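Local coordinates for protein uroporphyrinogen III synthase (PDB 1WCW) that probably catalyses the ring closure of the linear tetrapyrrole hydroxymethylbilane to uroporphyrinogen III, the common precursor of haem and related pigments, at residues V11-L16 against E20-L25. Sequence-based numbering, arbitrary orientation.
Sequences VAYAGL and EAFKAL
Tyr13 and Phe22 join strand 11-13 to helix 20-25, whose axes run nearly antiparallel at 168° and come within 9.8 Å, as in the first half of a beta-alpha-beta unit. The two rings form an offset stack, with centroids 4.5 Å apart and planes tilted by only 17°. Because the two side chains run antiparallel alongside each other, each ring receives the other's methylene over its face: Tyr13 CB lies 3.5 Å from the centroid of the Phe22 ring, and Phe22 CB 3.9 Å from that of Tyr13, two reciprocal CH-pi contacts. Phe22 holds CG anti to its backbone N (chi1 172°), which carries the ring toward the strand. There Phe22 CZ lies 3.8 Å from Val11 CG1. Val11 O meets the ring edge in plane, 3.5 Å from Phe22 CZ. Flat aromatics suit a place where stacked faces fill the space between strand and helix, and beta-branched Val11 suits the extended strand. With an alanine here instead of Phe22, CB would remain over Tyr13, but Tyr13 would probably lose its ring partner and a gap open beside Val11 CG1. On the opposite face of the Tyr13 ring Gly15 N lies near the rim; a side chain on Gly15 would run into Tyr13 CE1, so glycine suits the place. Strand 10-13 lies between strands 32-35 and 186-189 in a parallel sheet; Phe22 also packs on Pro33, Leu35 and Leu249 of helix 245-260, whose Leu245 touches both rings.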
ATOM      1  N   VAL A  11     -17.498   0.012 -13.903  1.00  9.47           N
ATOM      2  CA  VAL A  11     -16.553   0.289 -12.815  1.00  8.98           C
ATOM      3  C   VAL A  11     -15.331  -0.587 -12.971  1.00  8.01           C
ATOM      4  O   VAL A  11     -15.381  -1.839 -12.968  1.00  9.50           O
ATOM      5  CB  VAL A  11     -17.174   0.019 -11.450  1.00 10.76           C
ATOM      6  CG1 VAL A  11     -16.211   0.499 -10.313  1.00 12.36           C
ATOM      7  CG2 VAL A  11     -18.561   0.737 -11.309  1.00 12.35           C
ATOM      8  N   ALA A  12     -14.202   0.058 -13.157  1.00  8.21           N
ATOM      9  CA  ALA A  12     -12.888  -0.608 -13.285  1.00  7.01           C
ATOM     10  C   ALA A  12     -12.272  -0.764 -11.880  1.00  8.60           C
ATOM     11  O   ALA A  12     -12.523   0.100 -10.993  1.00  8.63           O
ATOM     12  CB  ALA A  12     -12.024   0.198 -14.125  1.00  8.68           C
ATOM     13  N   TYR A  13     -11.502  -1.799 -11.669  1.00  8.38           N
ATOM     14  CA  TYR A  13     -10.846  -2.085 -10.408  1.00  6.99           C
ATOM     15  C   TYR A  13      -9.368  -2.176 -10.672  1.00  9.02           C
ATOM     16  O   TYR A  13      -8.933  -2.947 -11.534  1.00  8.54           O
ATOM     17  CB  TYR A  13     -11.372  -3.403  -9.891  1.00 10.28           C
ATOM     18  CG  TYR A  13     -10.891  -3.841  -8.545  1.00 10.54           C
ATOM     19  CD1 TYR A  13     -10.047  -4.948  -8.410  1.00 12.47           C
ATOM     20  CD2 TYR A  13     -11.291  -3.169  -7.407  1.00 14.49           C
ATOM     21  CE1 TYR A  13      -9.610  -5.359  -7.139  1.00 14.17           C
ATOM     22  CE2 TYR A  13     -10.881  -3.564  -6.176  1.00 14.10           C
ATOM     23  CZ  TYR A  13     -10.049  -4.642  -6.062  1.00 14.07           C
ATOM     24  OH  TYR A  13      -9.639  -5.022  -4.792  1.00 21.91           O
ATOM     25  N   ALA A  14      -8.575  -1.379  -9.948  1.00  7.77           N
ATOM     26  CA  ALA A  14      -7.108  -1.349 -10.154  1.00  9.35           C
ATOM     27  C   ALA A  14      -6.375  -2.315  -9.213  1.00 10.16           C
ATOM     28  O   ALA A  14      -5.147  -2.375  -9.326  1.00 12.01           O
ATOM     29  CB  ALA A  14      -6.584   0.094  -9.944  1.00  9.55           C
ATOM     30  N   GLY A  15      -7.075  -3.027  -8.356  1.00  9.98           N
ATOM     31  CA  GLY A  15      -6.452  -3.944  -7.399  1.00 10.75           C
ATOM     32  C   GLY A  15      -6.090  -5.283  -7.991  1.00 13.19           C
ATOM     33  O   GLY A  15      -6.427  -5.631  -9.119  1.00 14.48           O
ATOM     34  N   LEU A  16      -5.306  -6.009  -7.214  1.00 18.61           N
ATOM     35  CA  LEU A  16      -4.852  -7.331  -7.648  1.00 17.67           C
ATOM     36  C   LEU A  16      -5.437  -8.494  -6.834  1.00 17.59           C
ATOM     37  O   LEU A  16      -5.921  -9.450  -7.386  1.00 23.67           O
ATOM     38  CB  LEU A  16      -3.330  -7.385  -7.589  1.00 21.62           C
ATOM     39  CG  LEU A  16      -2.623  -8.664  -8.047  1.00 22.27           C
ATOM     40  CD1 LEU A  16      -2.798  -8.925  -9.518  1.00 27.22           C
ATOM     41  CD2 LEU A  16      -1.184  -8.509  -7.728  1.00 23.80           C
ATOM     42  N   GLU A  20     -11.768 -11.199  -7.887  1.00 18.78           N
ATOM     43  CA  GLU A  20     -12.927 -12.059  -7.997  1.00 22.04           C
ATOM     44  C   GLU A  20     -14.084 -11.561  -7.117  1.00 20.63           C
ATOM     45  O   GLU A  20     -15.275 -11.587  -7.512  1.00 20.12           O
ATOM     46  CB  GLU A  20     -12.512 -13.487  -7.595  1.00 25.25           C
ATOM     47  CG  GLU A  20     -13.413 -14.641  -7.999  1.00 41.51           C
ATOM     48  CD  GLU A  20     -12.757 -16.055  -7.736  1.00 44.14           C
ATOM     49  OE1 GLU A  20     -12.495 -16.435  -6.553  1.00 42.98           O
ATOM     50  OE2 GLU A  20     -12.506 -16.795  -8.723  1.00 48.54           O
ATOM     51  N   ALA A  21     -13.738 -11.084  -5.933  1.00 20.77           N
ATOM     52  CA  ALA A  21     -14.779 -10.601  -5.050  1.00 20.08           C
ATOM     53  C   ALA A  21     -15.339  -9.321  -5.655  1.00 16.29           C
ATOM     54  O   ALA A  21     -16.547  -9.094  -5.614  1.00 16.08           O
ATOM     55  CB  ALA A  21     -14.241 -10.326  -3.618  1.00 18.15           C
ATOM     56  N   PHE A  22     -14.442  -8.469  -6.183  1.00 14.17           N
ATOM     57  CA  PHE A  22     -14.894  -7.222  -6.790  1.00 11.96           C
ATOM     58  C   PHE A  22     -15.896  -7.514  -7.905  1.00 12.21           C
ATOM     59  O   PHE A  22     -16.973  -6.913  -7.988  1.00 12.01           O
ATOM     60  CB  PHE A  22     -13.737  -6.377  -7.356  1.00 13.10           C
ATOM     61  CG  PHE A  22     -14.198  -5.188  -8.134  1.00 11.52           C
ATOM     62  CD1 PHE A  22     -14.595  -4.034  -7.498  1.00 16.31           C
ATOM     63  CD2 PHE A  22     -14.272  -5.248  -9.543  1.00 12.98           C
ATOM     64  CE1 PHE A  22     -15.058  -2.922  -8.306  1.00 16.76           C
ATOM     65  CE2 PHE A  22     -14.723  -4.184 -10.292  1.00 17.71           C
ATOM     66  CZ  PHE A  22     -15.089  -3.058  -9.669  1.00 18.18           C
ATOM     67  N   LYS A  23     -15.560  -8.451  -8.804  1.00 12.02           N
ATOM     68  CA  LYS A  23     -16.400  -8.749  -9.919  1.00 12.00           C
ATOM     69  C   LYS A  23     -17.752  -9.258  -9.484  1.00 12.89           C
ATOM     70  O   LYS A  23     -18.769  -8.833 -10.011  1.00 13.44           O
ATOM     71  CB  LYS A  23     -15.684  -9.812 -10.819  1.00 14.23           C
ATOM     72  CG  LYS A  23     -16.527 -10.279 -11.986  1.00 15.90           C
ATOM     73  CD  LYS A  23     -15.764 -11.322 -12.829  1.00 17.72           C
ATOM     74  CE  LYS A  23     -16.689 -11.827 -13.962  1.00 25.02           C
ATOM     75  NZ  LYS A  23     -17.769 -12.753 -13.549  1.00 32.05           N
ATOM     76  N   ALA A  24     -17.750 -10.202  -8.561  1.00 15.85           N
ATOM     77  CA  ALA A  24     -18.992 -10.780  -8.085  1.00 15.59           C
ATOM     78  C   ALA A  24     -19.915  -9.759  -7.441  1.00 17.91           C
ATOM     79  O   ALA A  24     -21.101  -9.723  -7.745  1.00 17.96           O
ATOM     80  CB  ALA A  24     -18.701 -11.920  -7.100  1.00 21.05           C
ATOM     81  N   LEU A  25     -19.381  -8.927  -6.553  1.00 15.03           N
ATOM     82  CA  LEU A  25     -20.145  -7.949  -5.858  1.00 16.53           C
ATOM     83  C   LEU A  25     -20.636  -6.895  -6.849  1.00 15.91           C
ATOM     84  O   LEU A  25     -21.807  -6.482  -6.849  1.00 15.73           O
ATOM     85  CB  LEU A  25     -19.255  -7.295  -4.808  1.00 20.83           C
ATOM     86  CG  LEU A  25     -19.826  -7.000  -3.424  1.00 37.90           C
ATOM     87  CD1 LEU A  25     -21.157  -6.262  -3.542  1.00 37.57           C
ATOM     88  CD2 LEU A  25     -20.015  -8.324  -2.741  1.00 34.61           C
TER